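Local coordinates for protein glia-derived nexin (Homo sapiens, PDB 4DY0) that inhibits serine proteases such as thrombin, trypsin and urokinase as a heparin-binding serpin, and promotes neurite extension by inhibiting thrombin, at residues W219-E224 with L238-S243; V206-S211 with M265-V270. One frame throughout, in Å; residues are numbered along the deposited sequence.

Contact 1 (W219-E224 with L238-S243)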
ATOM      1  N   TRP A 219     -17.848  -1.042  18.305  1.00 35.94           N
ATOM      2  CA  TRP A 219     -18.410  -0.389  17.128  1.00 30.29           C
ATOM      3  C   TRP A 219     -17.492   0.654  16.530  1.00 29.08           C
ATOM      4  O   TRP A 219     -16.688   1.268  17.232  1.00 25.57           O
ATOM      5  CB  TRP A 219     -19.769   0.232  17.455  1.00 32.34           C
ATOM      6  CG  TRP A 219     -20.831  -0.799  17.560  1.00 39.41           C
ATOM      7  CD1 TRP A 219     -21.106  -1.586  18.640  1.00 36.58           C
ATOM      8  CD2 TRP A 219     -21.746  -1.189  16.532  1.00 44.26           C
ATOM      9  NE1 TRP A 219     -22.143  -2.438  18.350  1.00 47.29           N
ATOM     10  CE2 TRP A 219     -22.555  -2.214  17.062  1.00 49.88           C
ATOM     11  CE3 TRP A 219     -21.965  -0.767  15.217  1.00 48.50           C
ATOM     12  CZ2 TRP A 219     -23.569  -2.823  16.322  1.00 56.13           C
ATOM     13  CZ3 TRP A 219     -22.972  -1.374  14.482  1.00 52.89           C
ATOM     14  CH2 TRP A 219     -23.761  -2.389  15.036  1.00 56.70           C
ATOM     15  N   TYR A 220     -17.622   0.846  15.222  1.00 28.88           N
ATOM     16  CA  TYR A 220     -16.852   1.854  14.519  1.00 26.96           C
ATOM     17  C   TYR A 220     -17.619   2.380  13.312  1.00 28.16           C
ATOM     18  O   TYR A 220     -18.540   1.719  12.819  1.00 24.38           O
ATOM     19  CB  TYR A 220     -15.479   1.306  14.109  1.00 25.83           C
ATOM     20  CG  TYR A 220     -15.501   0.187  13.087  1.00 26.67           C
ATOM     21  CD1 TYR A 220     -15.374   0.459  11.734  1.00 25.83           C
ATOM     22  CD2 TYR A 220     -15.619  -1.143  13.479  1.00 30.50           C
ATOM     23  CE1 TYR A 220     -15.377  -0.554  10.796  1.00 28.25           C
ATOM     24  CE2 TYR A 220     -15.628  -2.169  12.543  1.00 29.78           C
ATOM     25  CZ  TYR A 220     -15.503  -1.865  11.201  1.00 28.67           C
ATOM     26  OH  TYR A 220     -15.511  -2.865  10.254  1.00 28.82           O
ATOM     27  N   ASN A 221     -17.241   3.574  12.855  1.00 26.16           N
ATOM     28  CA  ASN A 221     -17.893   4.220  11.719  1.00 29.18           C
ATOM     29  C   ASN A 221     -16.973   4.245  10.508  1.00 28.28           C
ATOM     30  O   ASN A 221     -15.752   4.255  10.653  1.00 27.13           O
ATOM     31  CB  ASN A 221     -18.295   5.655  12.074  1.00 32.64           C
ATOM     32  CG  ASN A 221     -19.241   5.723  13.262  1.00 37.16           C
ATOM     33  OD1 ASN A 221     -20.325   5.137  13.249  1.00 43.52           O
ATOM     34  ND2 ASN A 221     -18.836   6.450  14.296  1.00 34.57           N
ATOM     35  N   PHE A 222     -17.559   4.259   9.316  1.00 24.14           N
ATOM     36  CA  PHE A 222     -16.765   4.329   8.095  1.00 26.76           C
ATOM     37  C   PHE A 222     -17.435   5.158   7.011  1.00 26.13           C
ATOM     38  O   PHE A 222     -18.659   5.255   6.946  1.00 26.14           O
ATOM     39  CB  PHE A 222     -16.430   2.926   7.573  1.00 27.49           C
ATOM     40  CG  PHE A 222     -17.603   1.993   7.547  1.00 26.17           C
ATOM     41  CD1 PHE A 222     -18.390   1.882   6.411  1.00 26.94           C
ATOM     42  CD2 PHE A 222     -17.920   1.228   8.657  1.00 23.65           C
ATOM     43  CE1 PHE A 222     -19.472   1.030   6.383  1.00 28.35           C
ATOM     44  CE2 PHE A 222     -19.000   0.369   8.637  1.00 24.91           C
ATOM     45  CZ  PHE A 222     -19.780   0.269   7.500  1.00 28.83           C
ATOM     46  N   ILE A 223     -16.619   5.754   6.153  1.00 25.48           N
ATOM     47  CA  ILE A 223     -17.127   6.628   5.116  1.00 25.65           C
ATOM     48  C   ILE A 223     -16.353   6.451   3.813  1.00 28.98           C
ATOM     49  O   ILE A 223     -15.165   6.126   3.822  1.00 30.18           O
ATOM     50  CB  ILE A 223     -17.075   8.102   5.566  1.00 23.76           C
ATOM     51  CG1 ILE A 223     -17.718   9.009   4.512  1.00 24.91           C
ATOM     52  CG2 ILE A 223     -15.644   8.520   5.856  1.00 20.94           C
ATOM     53  CD1 ILE A 223     -18.082  10.382   5.046  1.00 24.21           C
ATOM     54  N   GLU A 224     -17.041   6.658   2.693  1.00 33.16           N
ATOM     55  CA  GLU A 224     -16.402   6.634   1.383  1.00 34.67           C
ATOM     56  C   GLU A 224     -16.333   8.033   0.767  1.00 33.49           C
ATOM     57  O   GLU A 224     -17.341   8.729   0.654  1.00 33.18           O
ATOM     58  CB  GLU A 224     -17.138   5.685   0.441  1.00 37.03           C
ATOM     59  CG  GLU A 224     -16.448   5.514  -0.904  1.00 46.42           C
ATOM     60  CD  GLU A 224     -17.255   4.672  -1.873  1.00 56.78           C
ATOM     61  OE1 GLU A 224     -18.490   4.864  -1.948  1.00 51.21           O
ATOM     62  OE2 GLU A 224     -16.653   3.821  -2.563  1.00 58.51           O
ATOM     63  N   LEU A 238     -12.916   4.615  11.879  1.00 21.42           N
ATOM     64  CA  LEU A 238     -12.380   4.830  13.213  1.00 22.07           C
ATOM     65  C   LEU A 238     -13.473   4.503  14.223  1.00 22.89           C
ATOM     66  O   LEU A 238     -14.655   4.481  13.867  1.00 23.35           O
ATOM     67  CB  LEU A 238     -11.850   6.261  13.387  1.00 21.16           C
ATOM     68  CG  LEU A 238     -12.815   7.394  13.748  1.00 21.87           C
ATOM     69  CD1 LEU A 238     -12.026   8.611  14.195  1.00 18.50           C
ATOM     70  CD2 LEU A 238     -13.730   7.746  12.579  1.00 20.43           C
ATOM     71  N   PRO A 239     -13.081   4.234  15.481  1.00 20.63           N
ATOM     72  CA  PRO A 239     -14.016   3.744  16.496  1.00 19.19           C
ATOM     73  C   PRO A 239     -15.101   4.754  16.831  1.00 20.08           C
ATOM     74  O   PRO A 239     -14.870   5.957  16.779  1.00 19.19           O
ATOM     75  CB  PRO A 239     -13.125   3.518  17.726  1.00 19.24           C
ATOM     76  CG  PRO A 239     -11.715   3.515  17.203  1.00 19.94           C
ATOM     77  CD  PRO A 239     -11.729   4.434  16.025  1.00 16.70           C
ATOM     78  N   THR A 240     -16.277   4.254  17.185  1.00 24.09           N
ATOM     79  CA  THR A 240     -17.379   5.108  17.582  1.00 24.46           C
ATOM     80  C   THR A 240     -17.081   5.784  18.911  1.00 23.35           C
ATOM     81  O   THR A 240     -17.299   6.980  19.062  1.00 22.94           O
ATOM     82  CB  THR A 240     -18.686   4.303  17.710  1.00 28.36           C
ATOM     83  OG1 THR A 240     -18.979   3.672  16.457  1.00 30.10           O
ATOM     84  CG2 THR A 240     -19.844   5.216  18.108  1.00 25.69           C
ATOM     85  N   GLU A 241     -16.582   5.014  19.873  1.00 21.98           N
ATOM     86  CA  GLU A 241     -16.310   5.545  21.206  1.00 24.73           C
ATOM     87  C   GLU A 241     -14.832   5.878  21.364  1.00 24.65           C
ATOM     88  O   GLU A 241     -13.971   5.141  20.892  1.00 25.15           O
ATOM     89  CB  GLU A 241     -16.779   4.564  22.291  1.00 23.98           C
ATOM     90  CG  GLU A 241     -18.278   4.280  22.234  1.00 27.83           C
ATOM     91  CD  GLU A 241     -18.787   3.463  23.407  1.00 34.76           C
ATOM     92  OE1 GLU A 241     -18.058   3.330  24.413  1.00 37.97           O
ATOM     93  OE2 GLU A 241     -19.925   2.952  23.324  1.00 37.05           O
ATOM     94  N   SER A 242     -14.543   6.998  22.018  1.00 26.82           N
ATOM     95  CA  SER A 242     -13.165   7.434  22.175  1.00 26.50           C
ATOM     96  C   SER A 242     -12.401   6.499  23.104  1.00 28.59           C
ATOM     97  O   SER A 242     -11.174   6.469  23.091  1.00 35.04           O
ATOM     98  CB  SER A 242     -13.099   8.878  22.680  1.00 31.44           C
ATOM     99  OG  SER A 242     -13.363   8.955  24.070  1.00 35.07           O
ATOM    100  N   SER A 243     -13.131   5.722  23.897  1.00 27.93           N
ATOM    101  CA  SER A 243     -12.515   4.759  24.805  1.00 26.33           C
ATOM    102  C   SER A 243     -12.147   3.466  24.083  1.00 23.99           C
ATOM    103  O   SER A 243     -11.664   2.519  24.695  1.00 27.73           O
ATOM    104  CB  SER A 243     -13.444   4.462  25.984  1.00 25.59           C
ATOM    105  OG  SER A 243     -14.726   4.057  25.528  1.00 31.07           O
TER
HETATM  106  O   HOH W   1     -16.367   1.977  19.755  1.00 24.14           O
HETATM  107  O   HOH W   2     -16.399   7.818  14.936  1.00 28.63           O
HETATM  108  O   HOH W   3     -21.660   3.250  15.559  1.00 42.51           O
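Asn221 and Leu238 form an antiparallel hydrogen-bonded pair near the open end of the hairpin built by strands 219-226 and 232-239. Asn221 N donates to Leu238 O at 2.9 Å, and Leu238 N returns a bond to Asn221 O at 3.1 Å. Past the non-hydrogen-bonded pair Tyr220 and Pro239, Thr240 N donates to Trp219 O at 3.0 Å on an almost straight line (178°). A water extends the pairing, donating to Trp219 O and accepting from Glu241 N.

The side chains add a second polar layer. With CG beside the backbone N (chi1 -59°), the Asn221 amide crosses Thr240 at about a right angle, ND2 standing 3.5 Å from Thr240 OG1. ND2 and Pro239 O share a second water, while a third links OD1 to OG1. A leucine here has no amide, and the waters that link it to Pro239 O and to Thr240 OG1 would probably lose their hold on this strand. Apolar packing is modest, with Tyr220 CB 3.7 Å from Pro239 CA. The Tyr220 hydroxyl instead bonds Trp261. Between these two segments the hairpin end is thus held mainly by backbone bonds and bridging water, with little apolar contact.

Contact 2 (V206-S211 with M265-V270)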
ATOM      1  N   VAL A 206     -23.105  15.090   0.592  1.00 37.10           N
ATOM      2  CA  VAL A 206     -23.611  13.722   0.611  1.00 39.75           C
ATOM      3  C   VAL A 206     -22.477  12.727   0.382  1.00 39.82           C
ATOM      4  O   VAL A 206     -21.751  12.812  -0.605  1.00 40.75           O
ATOM      5  CB  VAL A 206     -24.724  13.500  -0.447  1.00 43.67           C
ATOM      6  CG1 VAL A 206     -25.276  12.081  -0.358  1.00 39.26           C
ATOM      7  CG2 VAL A 206     -25.847  14.517  -0.272  1.00 41.22           C
ATOM      8  N   PHE A 207     -22.323  11.791   1.311  1.00 40.08           N
ATOM      9  CA  PHE A 207     -21.313  10.748   1.198  1.00 37.98           C
ATOM     10  C   PHE A 207     -21.904   9.424   1.649  1.00 39.54           C
ATOM     11  O   PHE A 207     -22.757   9.386   2.540  1.00 39.07           O
ATOM     12  CB  PHE A 207     -20.098  11.065   2.074  1.00 35.47           C
ATOM     13  CG  PHE A 207     -19.269  12.217   1.583  1.00 30.91           C
ATOM     14  CD1 PHE A 207     -18.430  12.067   0.492  1.00 30.31           C
ATOM     15  CD2 PHE A 207     -19.320  13.445   2.223  1.00 28.81           C
ATOM     16  CE1 PHE A 207     -17.662  13.126   0.038  1.00 31.23           C
ATOM     17  CE2 PHE A 207     -18.555  14.505   1.779  1.00 32.58           C
ATOM     18  CZ  PHE A 207     -17.721  14.346   0.685  1.00 33.42           C
ATOM     19  N   ARG A 208     -21.451   8.339   1.034  1.00 34.30           N
ATOM     20  CA  ARG A 208     -21.820   7.012   1.493  1.00 35.78           C
ATOM     21  C   ARG A 208     -21.105   6.723   2.808  1.00 34.58           C
ATOM     22  O   ARG A 208     -19.892   6.894   2.919  1.00 29.38           O
ATOM     23  CB  ARG A 208     -21.470   5.963   0.435  1.00 36.95           C
ATOM     24  CG  ARG A 208     -22.473   5.905  -0.713  1.00 41.51           C
ATOM     25  CD  ARG A 208     -21.866   5.316  -1.981  1.00 48.33           C
ATOM     26  NE  ARG A 208     -21.256   4.010  -1.750  1.00 61.76           N
ATOM     27  CZ  ARG A 208     -21.919   2.860  -1.778  1.00 66.62           C
ATOM     28  NH1 ARG A 208     -21.278   1.720  -1.556  1.00 59.88           N
ATOM     29  NH2 ARG A 208     -23.223   2.848  -2.027  1.00 68.21           N
ATOM     30  N   CYS A 209     -21.861   6.315   3.818  1.00 37.18           N
ATOM     31  CA  CYS A 209     -21.249   5.958   5.087  1.00 38.08           C
ATOM     32  C   CYS A 209     -22.129   5.043   5.906  1.00 34.87           C
ATOM     33  O   CYS A 209     -23.277   4.786   5.557  1.00 42.39           O
ATOM     34  CB  CYS A 209     -20.880   7.205   5.892  1.00 43.33           C
ATOM     35  SG  CYS A 209     -22.210   8.389   6.077  1.00 41.30           S
ATOM     36  N   GLY A 210     -21.511   4.515   6.941  1.00 34.48           N
ATOM     37  CA  GLY A 210     -22.013   3.520   7.851  1.00 35.01           C
ATOM     38  C   GLY A 210     -21.310   3.200   9.154  1.00 31.50           C
ATOM     39  O   GLY A 210     -20.378   3.791   9.509  1.00 29.38           O
ATOM     40  N   SER A 211     -21.874   2.248   9.871  1.00 30.77           N
ATOM     41  CA  SER A 211     -21.318   1.593  11.036  1.00 34.37           C
ATOM     42  C   SER A 211     -21.588   0.128  11.134  1.00 35.54           C
ATOM     43  O   SER A 211     -22.565  -0.332  10.696  1.00 32.85           O
ATOM     44  CB  SER A 211     -21.791   2.201  12.303  1.00 37.27           C
ATOM     45  OG  SER A 211     -22.747   3.119  12.061  1.00 43.77           O
ATOM     46  N   MET A 265     -23.098   0.710   3.653  1.00 37.88           N
ATOM     47  CA  MET A 265     -23.037   2.137   3.361  1.00 37.80           C
ATOM     48  C   MET A 265     -24.222   2.577   2.521  1.00 36.04           C
ATOM     49  O   MET A 265     -24.562   1.942   1.525  1.00 38.70           O
ATOM     50  CB  MET A 265     -21.756   2.479   2.601  1.00 35.85           C
ATOM     51  CG  MET A 265     -20.482   2.240   3.371  1.00 44.56           C
ATOM     52  SD  MET A 265     -19.043   2.848   2.468  1.00 54.31           S
ATOM     53  CE  MET A 265     -19.257   2.010   0.899  1.00 47.45           C
ATOM     54  N   VAL A 266     -24.847   3.671   2.934  1.00 34.13           N
ATOM     55  CA  VAL A 266     -25.868   4.324   2.133  1.00 33.61           C
ATOM     56  C   VAL A 266     -25.504   5.792   2.074  1.00 35.59           C
ATOM     57  O   VAL A 266     -24.924   6.326   3.022  1.00 33.99           O
ATOM     58  CB  VAL A 266     -27.269   4.185   2.755  1.00 32.91           C
ATOM     59  CG1 VAL A 266     -27.744   2.748   2.678  1.00 33.95           C
ATOM     60  CG2 VAL A 266     -27.263   4.688   4.196  1.00 30.90           C
ATOM     61  N   PRO A 267     -25.829   6.451   0.958  1.00 35.43           N
ATOM     62  CA  PRO A 267     -25.501   7.865   0.870  1.00 35.49           C
ATOM     63  C   PRO A 267     -26.283   8.655   1.917  1.00 39.03           C
ATOM     64  O   PRO A 267     -27.436   8.333   2.200  1.00 37.03           O
ATOM     65  CB  PRO A 267     -25.958   8.249  -0.546  1.00 37.44           C
ATOM     66  CG  PRO A 267     -26.048   6.959  -1.297  1.00 36.22           C
ATOM     67  CD  PRO A 267     -26.438   5.932  -0.278  1.00 35.68           C
ATOM     68  N   LYS A 268     -25.654   9.673   2.495  1.00 38.47           N
ATOM     69  CA  LYS A 268     -26.362  10.582   3.385  1.00 41.17           C
ATOM     70  C   LYS A 268     -25.618  11.899   3.579  1.00 41.67           C
ATOM     71  O   LYS A 268     -24.402  11.980   3.386  1.00 45.23           O
ATOM     72  CB  LYS A 268     -26.674   9.919   4.731  1.00 45.42           C
ATOM     73  CG  LYS A 268     -25.474   9.708   5.635  1.00 43.48           C
ATOM     74  CD  LYS A 268     -25.859   8.939   6.895  1.00 45.27           C
ATOM     75  CE  LYS A 268     -26.383   7.544   6.561  1.00 44.24           C
ATOM     76  NZ  LYS A 268     -26.656   6.736   7.785  1.00 40.86           N
ATOM     77  N   ARG A 269     -26.370  12.930   3.943  1.00 41.14           N
ATOM     78  CA  ARG A 269     -25.835  14.265   4.155  1.00 41.85           C
ATOM     79  C   ARG A 269     -25.026  14.277   5.444  1.00 42.78           C
ATOM     80  O   ARG A 269     -25.557  13.965   6.514  1.00 42.69           O
ATOM     81  CB  ARG A 269     -26.995  15.256   4.236  1.00 47.59           C
ATOM     82  CG  ARG A 269     -26.604  16.718   4.296  1.00 62.05           C
ATOM     83  CD  ARG A 269     -27.794  17.594   3.917  1.00 70.38           C
ATOM     84  NE  ARG A 269     -27.823  18.847   4.668  1.00 89.81           N
ATOM     85  CZ  ARG A 269     -28.464  19.012   5.823  1.00 89.74           C
ATOM     86  NH1 ARG A 269     -29.135  18.003   6.369  1.00 83.66           N
ATOM     87  NH2 ARG A 269     -28.434  20.189   6.436  1.00 83.79           N
ATOM     88  N   VAL A 270     -23.745  14.630   5.344  1.00 41.49           N
ATOM     89  CA  VAL A 270     -22.835  14.555   6.486  1.00 38.10           C
ATOM     90  C   VAL A 270     -21.853  15.719   6.554  1.00 39.47           C
ATOM     91  O   VAL A 270     -21.334  16.161   5.531  1.00 37.74           O
ATOM     92  CB  VAL A 270     -21.988  13.271   6.443  1.00 37.87           C
ATOM     93  CG1 VAL A 270     -21.460  12.946   7.830  1.00 34.67           C
ATOM     94  CG2 VAL A 270     -22.796  12.113   5.892  1.00 38.24           C
TER
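An antiparallel ladder at the sheet C end of the serpin fold joins Val206-Cys209, on strand 195-213, to Val266-Arg269, at the start of strand 266-284. Phe207 and Lys268 exchange backbone bonds, N to O 2.9 Å each way. At the next hydrogen-bonded pair the bonds lengthen: Cys209 N lies 3.2 Å from Val266 O, and Val266 N lies 3.3 Å from Cys209 O. CA-H...O contacts from Val206, Arg208 and Pro267 mark the non-hydrogen-bonded positions, and Met265 CA makes another to Cys209 O just before the strand. The N-to-C directions of the short strand segments differ by 125°, well short of antiparallel, which reflects a strong twist.

This region of a serpin borders the reactive-centre loop: strand 266-284 also pairs with strand 351-353, and Arg269 touches Arg346 of the predicted reactive bond and Pro349. On the face carrying Val206, Arg208, Pro267 and Arg269, the Arg208 aliphatic chain lies alongside the proline ring, CG to CG 3.8 Å, both pointing the same way. A bend at chi3 turns the guanidinium across Met265: Met265 CE lies 3.2 Å from Arg208 NH1, with Met265 CB over one guanidinium face toward its rim; Arg208 NE is held by a salt bridge to Glu224.

On the face carrying Phe207, Cys209, Val266 and Lys268, Cys209 SG sits between the backbone N and the carbonyl carbon (chi1 51°), which directs the sulfur to Lys268 CG at 3.5 Å and to Val270 CG2 at 3.8 Å. The lysine thus contributes methylenes to this packing, and Ile223 of strand 219-226 touches both Cys209 and Phe207.

How the contacts relate
Strand 195-213 supplies one half of contact 2 and, as the next strand along the chain, 219-226 supplies one half of contact 1; the two strands are antiparallel neighbours. Contact 1 is nested within the loop that contact 2 closes, and the two centres lie about 13 Å apart on the same side of the chain's centre. They meet directly: Phe222 N probably bonds Gly210 O at 2.9 Å, and Tyr220 O packs against Ser211 CB. Strand order thus runs 232-239, 219-226, 195-213, 266-284, a continuous path of pairing that carries the hairpin of contact 1 out to the strands beside the reactive-centre loop.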